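Local coordinates for trafficking protein particle complex subunit 3 (Naegleria fowleri, PDB 6AQ3) that probably serves as a core subunit of the TRAPP vesicle-tethering complex and carries covalently bound palmitic acid in its interior, at residues C[95-98]-C[104-107]; C[47-52]-C[134-139]. All blocks are in the same frame, centred on the assembly; numbering follows the deposited sequence.

Contact 1: residues C[95-98]-C[104-107]. With PLM (palmitic acid), chain N.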
loop_
_atom_site.group_PDB
_atom_site.type_symbol
_atom_site.label_atom_id
_atom_site.label_comp_id
_atom_site.label_asym_id
_atom_site.label_seq_id
_atom_site.Cartn_x
_atom_site.Cartn_y
_atom_site.Cartn_z
ATOM N N VAL C 95 2.890 20.182 2.608
ATOM C CA VAL C 95 2.684 19.785 1.213
ATOM C C VAL C 95 2.732 18.266 1.044
ATOM O O VAL C 95 1.762 17.656 0.596
ATOM C CB VAL C 95 3.683 20.500 0.273
ATOM C CG1 VAL C 95 3.450 20.123 -1.195
ATOM C CG2 VAL C 95 3.558 22.011 0.423
ATOM N N ALA C 96 3.853 17.638 1.410
ATOM C CA ALA C 96 4.021 16.199 1.208
ATOM C C ALA C 96 2.968 15.390 1.960
ATOM O O ALA C 96 2.401 14.429 1.421
ATOM C CB ALA C 96 5.425 15.763 1.632
ATOM N N PHE C 97 2.740 15.724 3.231
ATOM C CA PHE C 97 1.786 14.961 4.023
ATOM C C PHE C 97 0.389 15.018 3.414
ATOM O O PHE C 97 -0.324 14.007 3.384
ATOM C CB PHE C 97 1.800 15.473 5.464
ATOM C CG PHE C 97 2.707 14.681 6.364
ATOM C CD1 PHE C 97 4.041 14.488 6.022
ATOM C CD2 PHE C 97 2.249 14.164 7.562
ATOM C CE1 PHE C 97 4.893 13.748 6.845
ATOM C CE2 PHE C 97 3.103 13.444 8.402
ATOM C CZ PHE C 97 4.426 13.238 8.039
ATOM N N LYS C 98 0.002 16.174 2.868
ATOM C CA LYS C 98 -1.298 16.269 2.215
ATOM C C LYS C 98 -1.315 15.471 0.919
ATOM O O LYS C 98 -2.266 14.731 0.650
ATOM C CB LYS C 98 -1.645 17.732 1.940
ATOM C CG LYS C 98 -1.970 18.549 3.186
ATOM C CD LYS C 98 -2.351 19.988 2.811
ATOM C CE LYS C 98 -2.919 20.776 3.990
ATOM N NZ LYS C 98 -1.906 21.146 5.011
ATOM N N ASN C 104 -2.873 16.769 7.372
ATOM C CA ASN C 104 -2.376 18.100 7.694
ATOM C C ASN C 104 -1.517 17.989 8.945
ATOM O O ASN C 104 -1.966 17.460 9.967
ATOM C CB ASN C 104 -3.509 19.107 7.907
ATOM C CG ASN C 104 -4.878 18.519 7.625
ATOM O OD1 ASN C 104 -5.330 18.482 6.478
ATOM N ND2 ASN C 104 -5.553 18.066 8.677
ATOM N N ALA C 105 -0.290 18.478 8.865
ATOM C CA ALA C 105 0.639 18.397 9.980
ATOM C C ALA C 105 1.121 19.787 10.391
ATOM O O ALA C 105 0.940 20.786 9.680
ATOM C CB ALA C 105 1.830 17.501 9.622
ATOM N N ASN C 106 1.710 19.853 11.582
ATOM C CA ASN C 106 2.270 21.100 12.082
ATOM C C ASN C 106 3.704 20.880 12.556
ATOM O O ASN C 106 4.104 19.763 12.902
ATOM C CB ASN C 106 1.374 21.647 13.181
ATOM C CG ASN C 106 0.096 22.238 12.622
ATOM O OD1 ASN C 106 0.123 22.964 11.629
ATOM N ND2 ASN C 106 -1.040 21.819 13.168
ATOM N N VAL C 107 4.465 21.974 12.565
ATOM C CA VAL C 107 5.863 22.010 12.993
ATOM C C VAL C 107 5.968 22.689 14.354
ATOM O O VAL C 107 5.480 23.811 14.533
ATOM C CB VAL C 107 6.739 22.762 11.977
ATOM C CG1 VAL C 107 8.172 22.829 12.474
ATOM C CG2 VAL C 107 6.690 22.089 10.622
HETATM C C1 PLM N . 13.346 20.033 -0.120
HETATM O O2 PLM N . 13.989 20.061 0.969
HETATM C C2 PLM N . 11.902 19.299 -0.248
HETATM C C3 PLM N . 11.462 18.345 0.882
HETATM C C4 PLM N . 11.341 16.868 0.457
HETATM C C5 PLM N . 9.924 16.252 0.593
HETATM C C6 PLM N . 9.930 14.729 0.877
HETATM C C7 PLM N . 8.534 14.059 0.920
HETATM C C8 PLM N . 8.270 13.216 2.195
HETATM C C9 PLM N . 6.987 12.355 2.111
HETATM C CA PLM N . 6.346 11.996 3.487
HETATM C CB PLM N . 5.100 11.081 3.390
HETATM C CC PLM N . 5.395 9.582 3.654
HETATM C CD PLM N . 4.377 8.624 2.998
HETATM C CE PLM N . 4.269 7.228 3.666
HETATM C CF PLM N . 3.650 6.158 2.735
HETATM C CG PLM N . 3.120 4.910 3.464
#
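The ring of Phe97 lies between Ala105 and the bound palmitic acid, and both meet it obliquely. On one flank, ring atom CD2 is 3.9 Å from the methyl CB of Ala105; on the other, CE1 of Phe97 comes within 4.1 Å of CA of the lipid chain. Phe121, from strand 116-121, packs edge-to-face with the same ring. The carboxamide of Asn104, the second flat group, has its OD1 4.2 Å from CE of Lys98, and the two side chains cross at about a right angle. Bending at chi4 (72°) brings the lysine's amine close to Asn104, where NZ stands 3.9 Å from CB of that residue. The same NZ makes a weak hydrogen bond to the carbonyl of Lys94 in its own helix. Ala96 faces the fatty acid, its CB 3.6 Å from C7 of the palmitic acid; so short a side chain lets the alkyl chain run close to helix 85-101. Apolar residues thus suit the buried side, Lys98 and Asn104 the exposed one. With dispersion and the hydrophobic effect as chief forces, Ala96 and Phe97 give the tail an apolar surface and Ala105 backs the ring, consistent with a lipid-binding tunnel.

Contact 2: residues C[47-52]-C[134-139]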
loop_
_atom_site.group_PDB
_atom_site.type_symbol
_atom_site.label_atom_id
_atom_site.label_comp_id
_atom_site.label_asym_id
_atom_site.label_seq_id
_atom_site.Cartn_x
_atom_site.Cartn_y
_atom_site.Cartn_z
ATOM N N GLU C 47 8.885 -11.024 19.093
ATOM C CA GLU C 47 9.867 -10.839 20.155
ATOM C C GLU C 47 10.914 -9.779 19.853
ATOM O O GLU C 47 11.722 -9.479 20.742
ATOM C CB GLU C 47 10.547 -12.166 20.507
ATOM C CG GLU C 47 9.991 -12.808 21.789
ATOM C CD GLU C 47 9.824 -14.308 21.662
ATOM O OE1 GLU C 47 9.832 -14.805 20.518
ATOM O OE2 GLU C 47 9.679 -14.993 22.702
ATOM N N ASP C 48 10.989 -9.272 18.609
ATOM C CA ASP C 48 11.952 -8.232 18.264
ATOM C C ASP C 48 11.205 -7.118 17.523
ATOM O O ASP C 48 11.299 -6.928 16.308
ATOM C CB ASP C 48 13.142 -8.788 17.483
ATOM C CG ASP C 48 14.268 -7.762 17.331
ATOM O OD1 ASP C 48 14.109 -6.617 17.814
ATOM O OD2 ASP C 48 15.342 -8.114 16.802
ATOM N N VAL C 49 10.404 -6.393 18.297
ATOM C CA VAL C 49 9.622 -5.282 17.776
ATOM C C VAL C 49 10.539 -4.179 17.280
ATOM O O VAL C 49 10.231 -3.488 16.297
ATOM C CB VAL C 49 8.631 -4.807 18.863
ATOM C CG1 VAL C 49 8.002 -3.479 18.508
ATOM C CG2 VAL C 49 7.580 -5.878 19.084
ATOM N N ALA C 50 11.683 -3.998 17.951
ATOM C CA ALA C 50 12.652 -3.011 17.510
ATOM C C ALA C 50 13.120 -3.297 16.089
ATOM O O ALA C 50 13.182 -2.389 15.255
ATOM C CB ALA C 50 13.832 -2.985 18.481
ATOM N N ALA C 51 13.396 -4.559 15.774
ATOM C CA ALA C 51 13.790 -4.888 14.405
ATOM C C ALA C 51 12.662 -4.594 13.429
ATOM O O ALA C 51 12.916 -4.263 12.265
ATOM C CB ALA C 51 14.225 -6.342 14.303
ATOM N N ILE C 52 11.415 -4.771 13.864
ATOM C CA ILE C 52 10.282 -4.425 13.009
ATOM C C ILE C 52 10.292 -2.937 12.707
ATOM O O ILE C 52 10.156 -2.517 11.551
ATOM C CB ILE C 52 8.957 -4.837 13.666
ATOM C CG1 ILE C 52 8.849 -6.346 13.743
ATOM C CG2 ILE C 52 7.762 -4.172 12.922
ATOM C CD1 ILE C 52 7.601 -6.808 14.445
ATOM N N GLU C 134 -1.953 -5.369 23.945
ATOM C CA GLU C 134 -1.228 -4.716 25.034
ATOM C C GLU C 134 0.273 -4.984 25.024
ATOM O O GLU C 134 1.045 -4.012 25.118
ATOM C CB GLU C 134 -1.867 -5.105 26.369
ATOM C CG GLU C 134 -1.402 -4.237 27.525
ATOM C CD GLU C 134 -1.688 -2.770 27.297
ATOM O OE1 GLU C 134 -2.777 -2.441 26.765
ATOM O OE2 GLU C 134 -0.814 -1.948 27.641
ATOM N N PRO C 135 0.760 -6.225 24.877
ATOM C CA PRO C 135 2.223 -6.427 24.845
ATOM C C PRO C 135 2.922 -5.726 23.680
ATOM O O PRO C 135 4.109 -5.382 23.793
ATOM C CB PRO C 135 2.366 -7.956 24.792
ATOM C CG PRO C 135 1.022 -8.471 24.365
ATOM C CD PRO C 135 0.037 -7.510 24.929
ATOM N N ILE C 136 2.246 -5.550 22.543
ATOM C CA ILE C 136 2.852 -4.803 21.450
ATOM C C ILE C 136 2.958 -3.321 21.808
ATOM O O ILE C 136 3.921 -2.643 21.419
ATOM C CB ILE C 136 2.068 -5.023 20.141
ATOM C CG1 ILE C 136 2.040 -6.508 19.775
ATOM C CG2 ILE C 136 2.686 -4.224 19.002
ATOM C CD1 ILE C 136 3.383 -7.157 19.753
ATOM N N LYS C 137 1.948 -2.768 22.492
ATOM C CA LYS C 137 2.040 -1.367 22.914
ATOM C C LYS C 137 3.198 -1.169 23.878
ATOM O O LYS C 137 3.937 -0.190 23.776
ATOM C CB LYS C 137 0.746 -0.900 23.586
ATOM C CG LYS C 137 -0.438 -0.715 22.670
ATOM C CD LYS C 137 -1.719 -0.380 23.464
ATOM C CE LYS C 137 -1.537 0.884 24.297
ATOM N NZ LYS C 137 -2.827 1.388 24.850
ATOM N N GLN C 138 3.353 -2.088 24.834
ATOM C CA GLN C 138 4.419 -1.980 25.820
ATOM C C GLN C 138 5.783 -2.055 25.151
ATOM O O GLN C 138 6.748 -1.443 25.630
ATOM C CB GLN C 138 4.257 -3.077 26.877
ATOM N N LYS C 139 5.885 -2.809 24.057
ATOM C CA LYS C 139 7.114 -2.898 23.287
ATOM C C LYS C 139 7.305 -1.728 22.336
ATOM O O LYS C 139 8.333 -1.663 21.646
ATOM C CB LYS C 139 7.150 -4.226 22.526
ATOM C CG LYS C 139 7.366 -5.445 23.435
ATOM C CD LYS C 139 7.315 -6.727 22.614
ATOM C CE LYS C 139 7.085 -7.968 23.471
ATOM N NZ LYS C 139 6.098 -8.905 22.824
#
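Lys139 and, more distantly, Ile136 are the residues of 134-139 that meet Val49 at the start of helix 49-75. The segment opens with Glu134 and Pro135, whose carbonyls accept from the backbone N atoms of Gln138 and Lys139, the bonds that build the short helix 134-138. Proline suits this first turn, where its missing N-H costs no helical bond. Ile136 comes next: its CD1 reaches within 4.4 Å of CG2 of Val49, a loose apolar touch between two buried side chains. One turn later Lys139 carries most of the contact. Its aliphatic chain crosses that of Val49 at about a right angle, with CD lying 3.6 Å from CG2 of the valine and CB 3.8 Å from the same methyl. With CG1 of Val49 anti to the backbone N (chi1 168°), that branch rests 3.6 Å from the carbonyl O of Lys139. A lysine suits this boundary because its methylenes cover the valine while NZ makes a weak hydrogen bond to the carbonyl of Tyr46. Just before Val49, Asp48 N-caps helix 49-75: its OD1 accepts from Ala51 N at 3.0 Å, the donor well above the carboxylate plane. Leu43, just past helix 25-42, packs on Ile52. Leu141, in the loop after helix 134-138, touches Val49, Ile52 and Ile136, joining the short helix to the beginning of helix 49-75.

How the contacts relate
Contacts 1 and 2 lie on opposite sides of the chain's centre, their own centres 28 Å apart and their nearest atoms about 17 Å apart, so they do not touch. Along the chain, contact 1 is nested within the loop that contact 2 closes: 47-52 comes first, then 95-98 and 104-107, and last 134-139. Helix 49-75, which begins at contact 2, is followed in sequence by helix 85-101, which carries one side of contact 1. Through Phe71, near its far end, helix 49-75 also reaches Val95 and Ala96, so one helix spans the distance between the end of 134-139 and the residues around the bound lipid, within a single TRAPP-family fold.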